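Local coordinates for putative uncharacterized protein (Pyrococcus furiosus, PDB 3V68) that is a DUF2666-family protein of unknown function that probably binds double-stranded DNA, at residues 166-171 with 237-242; 46-51 with 162-167; 68-73 with 108-113. All coordinates share one frame; numbering follows the deposited sequence.

Contact 1 (166-171 with 237-242); sequences LLASIN and VDVPSK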
# COMPACT_ATOMS: atom_id res chain seq x y z
N LEU A 166 11.50 0.98 -1.90
CA LEU A 166 11.21 1.58 -3.20
C LEU A 166 9.79 1.24 -3.65
O LEU A 166 9.07 2.11 -4.14
CB LEU A 166 12.23 1.14 -4.26
CG LEU A 166 12.13 1.90 -5.59
CD1 LEU A 166 12.48 3.38 -5.41
CD2 LEU A 166 13.01 1.26 -6.64
N LEU A 167 9.41 -0.02 -3.48
CA LEU A 167 8.05 -0.45 -3.82
C LEU A 167 7.00 0.30 -2.99
O LEU A 167 5.98 0.74 -3.53
CB LEU A 167 7.90 -1.96 -3.63
CG LEU A 167 8.66 -2.86 -4.61
CD1 LEU A 167 8.58 -4.30 -4.13
CD2 LEU A 167 8.13 -2.73 -6.03
N ALA A 168 7.27 0.48 -1.70
CA ALA A 168 6.38 1.25 -0.82
C ALA A 168 6.29 2.71 -1.25
O ALA A 168 5.20 3.30 -1.23
CB ALA A 168 6.83 1.13 0.64
N SER A 169 7.42 3.28 -1.65
CA SER A 169 7.49 4.66 -2.14
C SER A 169 6.69 4.83 -3.43
O SER A 169 5.99 5.82 -3.61
CB SER A 169 8.94 5.09 -2.35
OG SER A 169 9.02 6.48 -2.61
N ILE A 170 6.80 3.86 -4.34
CA ILE A 170 6.03 3.87 -5.58
C ILE A 170 4.54 3.78 -5.28
O ILE A 170 3.74 4.51 -5.87
CB ILE A 170 6.48 2.74 -6.53
CG1 ILE A 170 7.87 3.06 -7.09
CG2 ILE A 170 5.47 2.56 -7.68
CD1 ILE A 170 8.58 1.88 -7.72
N ASN A 171 4.17 2.92 -4.33
CA ASN A 171 2.78 2.82 -3.92
C ASN A 171 2.26 4.15 -3.40
O ASN A 171 1.14 4.56 -3.73
CB ASN A 171 2.62 1.74 -2.85
CG ASN A 171 1.18 1.54 -2.44
OD1 ASN A 171 0.82 1.68 -1.26
ND2 ASN A 171 0.34 1.20 -3.41
N VAL A 237 -3.23 0.65 5.28
CA VAL A 237 -3.18 -0.41 4.28
C VAL A 237 -2.10 -0.16 3.23
O VAL A 237 -1.87 -0.98 2.33
CB VAL A 237 -4.55 -0.66 3.59
CG1 VAL A 237 -5.54 -1.29 4.56
CG2 VAL A 237 -5.11 0.63 2.97
N ASP A 238 -1.44 0.99 3.34
CA ASP A 238 -0.29 1.33 2.50
C ASP A 238 0.95 1.36 3.40
O ASP A 238 0.99 2.08 4.39
CB ASP A 238 -0.50 2.69 1.80
CG ASP A 238 -1.76 2.72 0.93
OD1 ASP A 238 -1.98 1.76 0.16
OD2 ASP A 238 -2.54 3.71 1.01
N VAL A 239 1.95 0.54 3.06
CA VAL A 239 3.20 0.45 3.84
C VAL A 239 3.92 1.81 3.87
O VAL A 239 4.17 2.40 2.82
CB VAL A 239 4.16 -0.63 3.27
CG1 VAL A 239 5.54 -0.55 3.92
CG2 VAL A 239 3.56 -2.03 3.45
N PRO A 240 4.22 2.33 5.08
CA PRO A 240 4.92 3.62 5.15
C PRO A 240 6.40 3.48 4.78
O PRO A 240 7.19 2.91 5.54
CB PRO A 240 4.73 4.03 6.62
CG PRO A 240 4.58 2.75 7.35
CD PRO A 240 3.88 1.81 6.41
N SER A 241 6.76 4.00 3.61
CA SER A 241 8.13 3.86 3.11
C SER A 241 9.13 4.53 4.04
O SER A 241 10.26 4.05 4.18
CB SER A 241 8.27 4.44 1.69
OG SER A 241 8.19 5.86 1.72
N LYS A 242 8.71 5.61 4.69
CA LYS A 242 9.60 6.35 5.59
C LYS A 242 10.11 5.48 6.74
O LYS A 242 11.24 5.65 7.19
CB LYS A 242 8.96 7.65 6.10
CG LYS A 242 7.78 7.52 7.06
CD LYS A 242 7.33 8.90 7.52
CE LYS A 242 6.36 8.84 8.69
NZ LYS A 242 6.08 10.20 9.22
O HOH W 1 3.03 2.37 0.39
O HOH W 2 1.40 -1.13 0.66

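Contact 2 (46-51 with 162-167); sequences GYLGEK and DIARLL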
# COMPACT_ATOMS: atom_id res chain seq x y z
N GLY A 46 7.21 -9.99 0.17
CA GLY A 46 8.30 -10.87 -0.26
C GLY A 46 9.69 -10.27 -0.13
O GLY A 46 10.69 -10.98 -0.30
N TYR A 47 9.75 -8.98 0.17
CA TYR A 47 11.02 -8.27 0.33
C TYR A 47 11.28 -7.84 1.77
O TYR A 47 12.23 -7.09 2.04
CB TYR A 47 11.06 -7.05 -0.61
CG TYR A 47 11.19 -7.43 -2.07
CD1 TYR A 47 12.43 -7.80 -2.60
CD2 TYR A 47 10.08 -7.44 -2.90
CE1 TYR A 47 12.55 -8.17 -3.93
CE2 TYR A 47 10.19 -7.80 -4.23
CZ TYR A 47 11.42 -8.17 -4.74
OH TYR A 47 11.53 -8.52 -6.06
N LEU A 48 10.45 -8.32 2.69
CA LEU A 48 10.57 -7.94 4.11
C LEU A 48 11.22 -9.02 4.97
O LEU A 48 11.42 -8.82 6.17
CB LEU A 48 9.20 -7.56 4.68
CG LEU A 48 8.50 -6.32 4.11
CD1 LEU A 48 7.09 -6.21 4.68
CD2 LEU A 48 9.28 -5.04 4.39
N GLY A 49 11.55 -10.15 4.36
CA GLY A 49 11.99 -11.36 5.06
C GLY A 49 13.27 -11.29 5.89
O GLY A 49 13.48 -12.12 6.78
N GLU A 50 14.12 -10.30 5.61
CA GLU A 50 15.35 -10.09 6.38
C GLU A 50 15.04 -9.62 7.80
O GLU A 50 15.80 -9.90 8.73
CB GLU A 50 16.28 -9.08 5.69
CG GLU A 50 16.78 -9.49 4.29
CD GLU A 50 17.18 -8.31 3.40
OE1 GLU A 50 16.70 -7.17 3.61
OE2 GLU A 50 17.97 -8.53 2.45
N LYS A 51 13.91 -8.93 7.97
CA LYS A 51 13.56 -8.28 9.23
C LYS A 51 12.22 -8.72 9.83
O LYS A 51 11.97 -8.51 11.02
CB LYS A 51 13.56 -6.75 9.06
CG LYS A 51 14.89 -6.12 8.62
CD LYS A 51 16.05 -6.51 9.53
CE LYS A 51 15.80 -6.09 10.97
NZ LYS A 51 17.02 -6.29 11.80
N ASP A 162 15.50 -2.74 0.90
CA ASP A 162 15.58 -1.52 0.10
C ASP A 162 14.64 -1.58 -1.10
O ASP A 162 14.07 -0.56 -1.50
CB ASP A 162 17.00 -1.23 -0.35
CG ASP A 162 17.16 0.19 -0.85
OD1 ASP A 162 16.51 1.08 -0.26
OD2 ASP A 162 17.91 0.40 -1.82
N ILE A 163 14.49 -2.77 -1.66
CA ILE A 163 13.50 -3.01 -2.71
C ILE A 163 12.11 -2.79 -2.13
O ILE A 163 11.27 -2.12 -2.74
CB ILE A 163 13.65 -4.41 -3.34
CG1 ILE A 163 15.06 -4.60 -3.90
CG2 ILE A 163 12.60 -4.62 -4.43
CD1 ILE A 163 15.40 -6.02 -4.27
N ALA A 164 11.88 -3.32 -0.93
CA ALA A 164 10.62 -3.07 -0.21
C ALA A 164 10.34 -1.58 -0.06
O ALA A 164 9.21 -1.14 -0.26
CB ALA A 164 10.64 -3.75 1.15
N ARG A 165 11.37 -0.82 0.30
CA ARG A 165 11.24 0.63 0.49
C ARG A 165 10.82 1.32 -0.80
O ARG A 165 9.91 2.16 -0.79
CB ARG A 165 12.55 1.24 1.01
CG ARG A 165 12.39 2.69 1.46
CD ARG A 165 13.72 3.44 1.51
NE ARG A 165 14.53 3.24 0.30
CZ ARG A 165 14.34 3.87 -0.86
NH1 ARG A 165 13.35 4.74 -1.02
NH2 ARG A 165 15.14 3.60 -1.88
N LEU A 166 11.50 0.98 -1.90
CA LEU A 166 11.21 1.58 -3.20
C LEU A 166 9.79 1.24 -3.65
O LEU A 166 9.07 2.11 -4.14
CB LEU A 166 12.23 1.14 -4.26
CG LEU A 166 12.13 1.90 -5.59
CD1 LEU A 166 12.48 3.38 -5.41
CD2 LEU A 166 13.01 1.26 -6.64
N LEU A 167 9.41 -0.02 -3.48
CA LEU A 167 8.05 -0.45 -3.82
C LEU A 167 7.00 0.30 -2.99
O LEU A 167 5.98 0.74 -3.53
CB LEU A 167 7.90 -1.96 -3.63
CG LEU A 167 8.66 -2.86 -4.61
CD1 LEU A 167 8.58 -4.30 -4.13
CD2 LEU A 167 8.13 -2.73 -6.03

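Contact 3 (68-73 with 108-113); sequences EKLKAL and EILKNE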
# COMPACT_ATOMS: atom_id res chain seq x y z
N GLU A 68 -15.34 -7.14 13.92
CA GLU A 68 -14.54 -7.98 14.80
C GLU A 68 -13.07 -8.02 14.36
O GLU A 68 -12.17 -8.02 15.20
CB GLU A 68 -15.12 -9.38 14.89
CG GLU A 68 -16.43 -9.43 15.65
CD GLU A 68 -17.01 -10.83 15.75
OE1 GLU A 68 -17.23 -11.47 14.70
OE2 GLU A 68 -17.27 -11.27 16.89
N LYS A 69 -12.86 -8.06 13.05
CA LYS A 69 -11.51 -8.06 12.49
C LYS A 69 -10.79 -6.75 12.81
O LYS A 69 -9.61 -6.77 13.18
CB LYS A 69 -11.53 -8.31 10.98
CG LYS A 69 -11.92 -9.73 10.61
CD LYS A 69 -11.90 -9.92 9.10
CE LYS A 69 -12.12 -11.38 8.73
NZ LYS A 69 -12.22 -11.54 7.26
N LEU A 70 -11.50 -5.64 12.68
CA LEU A 70 -10.94 -4.32 13.01
C LEU A 70 -10.54 -4.23 14.48
O LEU A 70 -9.45 -3.76 14.81
CB LEU A 70 -11.91 -3.20 12.63
CG LEU A 70 -12.18 -3.02 11.13
CD1 LEU A 70 -13.23 -1.95 10.90
CD2 LEU A 70 -10.91 -2.68 10.37
N LYS A 71 -11.42 -4.70 15.37
CA LYS A 71 -11.10 -4.76 16.80
C LYS A 71 -9.86 -5.62 17.06
O LYS A 71 -9.00 -5.27 17.87
CB LYS A 71 -12.30 -5.26 17.60
CG LYS A 71 -12.11 -5.26 19.12
CD LYS A 71 -12.34 -3.88 19.74
CE LYS A 71 -12.21 -3.90 21.26
NZ LYS A 71 -13.21 -4.79 21.92
N ALA A 72 -9.74 -6.74 16.35
CA ALA A 72 -8.58 -7.62 16.50
C ALA A 72 -7.30 -6.93 16.03
O ALA A 72 -6.28 -7.00 16.69
CB ALA A 72 -8.79 -8.92 15.75
N LEU A 73 -7.38 -6.23 14.90
CA LEU A 73 -6.19 -5.59 14.32
C LEU A 73 -5.59 -4.49 15.20
O LEU A 73 -4.38 -4.23 15.13
CB LEU A 73 -6.50 -5.06 12.92
CG LEU A 73 -6.58 -6.10 11.79
CD1 LEU A 73 -7.26 -5.51 10.57
CD2 LEU A 73 -5.21 -6.67 11.42
N GLU A 108 -3.86 -7.45 3.92
CA GLU A 108 -4.21 -8.82 3.56
C GLU A 108 -5.49 -9.28 4.25
O GLU A 108 -6.31 -9.97 3.64
CB GLU A 108 -3.05 -9.78 3.82
CG GLU A 108 -1.83 -9.52 2.92
CD GLU A 108 -2.18 -9.42 1.44
OE1 GLU A 108 -2.69 -10.41 0.87
OE2 GLU A 108 -1.93 -8.35 0.84
N ILE A 109 -5.68 -8.88 5.50
CA ILE A 109 -6.88 -9.26 6.26
C ILE A 109 -8.14 -8.56 5.73
O ILE A 109 -9.22 -9.16 5.72
CB ILE A 109 -6.72 -9.01 7.79
CG1 ILE A 109 -5.63 -9.92 8.39
CG2 ILE A 109 -8.05 -9.19 8.54
CD1 ILE A 109 -5.87 -11.43 8.24
N LEU A 110 -8.01 -7.32 5.28
CA LEU A 110 -9.18 -6.51 4.93
C LEU A 110 -9.52 -6.38 3.46
O LEU A 110 -10.60 -5.90 3.12
CB LEU A 110 -9.05 -5.11 5.54
CG LEU A 110 -8.92 -5.02 7.06
CD1 LEU A 110 -8.80 -3.56 7.45
CD2 LEU A 110 -10.11 -5.67 7.77
N LYS A 111 -8.61 -6.79 2.57
CA LYS A 111 -8.79 -6.52 1.13
C LYS A 111 -10.03 -7.16 0.50
O LYS A 111 -10.53 -6.66 -0.50
CB LYS A 111 -7.53 -6.83 0.33
CG LYS A 111 -7.11 -8.29 0.32
CD LYS A 111 -5.88 -8.48 -0.55
CE LYS A 111 -5.63 -9.94 -0.83
NZ LYS A 111 -4.38 -10.14 -1.61
N ASN A 112 -10.51 -8.25 1.08
CA ASN A 112 -11.76 -8.85 0.62
C ASN A 112 -13.00 -8.37 1.38
O ASN A 112 -14.12 -8.75 1.04
CB ASN A 112 -11.67 -10.38 0.63
CG ASN A 112 -10.62 -10.92 -0.33
OD1 ASN A 112 -10.50 -10.47 -1.47
ND2 ASN A 112 -9.85 -11.90 0.14
N GLU A 113 -12.78 -7.54 2.40
CA GLU A 113 -13.86 -6.97 3.23
C GLU A 113 -14.17 -5.52 2.85
O GLU A 113 -15.29 -5.03 3.06
CB GLU A 113 -13.49 -7.03 4.71
CG GLU A 113 -13.18 -8.42 5.28
CD GLU A 113 -14.37 -9.08 5.96
OE1 GLU A 113 -15.33 -8.37 6.33
OE2 GLU A 113 -14.33 -10.31 6.13
O HOH W 3 -9.56 -11.86 6.46

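Contact 1 (166-171 with 237-242)
Ala168 and Ser241 bring the two backbones together, their CA atoms 5.0 Å apart, a spacing that small side chains permit. The apolar part of the contact is built on methyl and methylene groups. Ala168 CB lies 3.8 Å from Ser241 CB and 3.9 Å from Val239 CG1, the valine branch that stands opposite its own backbone N (chi1 170°). Ser241 CB also rests on the helix backbone, 3.6 Å from Ser169 N. The two serine hydroxyls look elsewhere for partners: Ser241 OG is hydrogen-bonded to OE1 of Glu172, the residue that follows Asn171 in the helix, and Ser169 OG to Lys150 of strand 146-153.

The polar part is indirect, with water as the go-between. Water 1 sits 2.8 Å from Asn171 OD1 and 2.7 Å from Val239 O, placed to donate to each, though it may not serve both at once. Water 2 accepts from Val239 N at 3.0 Å and gives Asn171 OD1 only a weak bond.

At Asp238 two acceptors lie close without a bond: its OD1 stands 3.1 Å from Asn171 OD1, and the amide and carboxylate planes are turned 61° apart. Salt bridges from Arg107 to OD1 and from Arg227 to OD2 hold the carboxylate and would probably offset the mutual repulsion of the oxygens.

This is loop-on-helix packing, bridged by two waters: the loop leading into the C-terminal helix 241-248 lies along helix 160-181, whose other side, through Leu166 and Ile170, packs on the antiparallel sheet.

Contact 2 (46-51 with 162-167)
The Tyr47 ring carries Ile163 on one face: the CG2 methyl sits 3.6 Å from the ring centroid and 11° off the ring normal, a CH-pi contact over the centre. The same isoleucine also reaches the ring through its longer branch, with CD1 3.6 Å from Tyr47 CE1. Leu167 comes in obliquely on the CD2 side of the ring, its CD1 3.7 Å from Tyr47 CD2, the two side chains crossing at about a right angle. The ring of His12 also meets that of Tyr47, with planes about 25° apart, and His12 ND1 is hydrogen-bonded to Tyr47 OH.

Nearer the backbone, Tyr47 CB lies 3.8 Å from Ala164 CB. That same methyl receives Leu48 CD2 at 3.7 Å, so one alanine touches two successive loop residues. Tyr47 CG stands opposite its carbonyl carbon (chi1 -71°), which carries the ring past Ala164, alongside Ile163 and Leu167, one helical turn apart and both on the same side of its plane. With Tyr47 cut back to an alanine, Ile163 CG2 and Leu167 CD1 would probably face a gap and His12 would lose its hydroxyl partner.

The second flat group is the guanidinium of Arg165; Asp162 OD1 lies at its edge, in plane, taking both NE, at 3.0 Å, and NH2.

Between residues 46-51 and 162-167 the contacts are apolar: all five touching residues are buried, and van der Waals and CH-pi packing carries the contact. Polar ties flank this patch: Glu50 accepts from the backbone N of Leu160 and Leu161, supplying directional bonds at the start of helix 160-181.

Contact 3 (68-73 with 108-113)
Lys69 CB approaches Leu110 CD2 at 4.4 Å, the loose beginning of a side chain that runs out straight across the neighbouring helix end. The first torsion places CG opposite the carbonyl carbon (chi1 -70°), and all later torsions are near trans, so the chain stays extended. Its CD passes Ile109 CG2 at 4.0 Å, the two side chains crossing at a slant, and is then 3.9 Å from Glu113 OE2. CE comes nearer that carboxylate oxygen, and at the tip NZ makes a salt bridge to Glu113 OE2 of 2.7 Å. The ammonium meets this oxygen from above the carboxylate plane, 41° out of it. Glu113 arrives by a bend at chi2 (-96°), so that its side chain lies across the lysine at about a right angle. NZ has a further partner in water 3, to which it donates, and the water in turn donates to Ile109 O at 2.8 Å. One lysine nitrogen thus ties both a carboxylate and, through water, a main-chain carbonyl near the end of helix 91-110.

Beneath this polar line lies a leucine cluster. Leu70 CD2 packs on Leu110 CD1 at 3.7 Å, the side chains at about a right angle. Leu73 instead meets Leu110 tip to tip, its CD1 3.9 Å from Leu110 CG. Leu230 of helix 219-231 touches both Leu70 and Leu110, which extends the cluster towards the C-terminal half.

The contact is helix-helix packing in the helical part of the first DUF2666 range, with a leucine cluster flanked by a lysine-glutamate salt bridge, joining helix 66-73 to the last turn of helix 91-110 and the loop that follows it.

Overall arrangement
Contacts 1 and 2 sit side by side on helix 160-181, share Leu166 and Leu167, have centres about 10 Å apart, and touch where Ser241 O packs on Arg165 CG. Contact 3 lies apart, its centre about 20 Å from that of contact 1 and about 23 Å from that of contact 2. Along the chain, contact 3 falls inside the loop that contact 2 closes, and contact 1 opens only afterwards. Contact 3 stays within the first DUF2666 range and contact 1 within the second, while contact 2 joins the two. Helix 160-181 therefore brings residues of both DUF2666 ranges together, consistent with the two packing closely; the four-stranded sheet also draws strands from both.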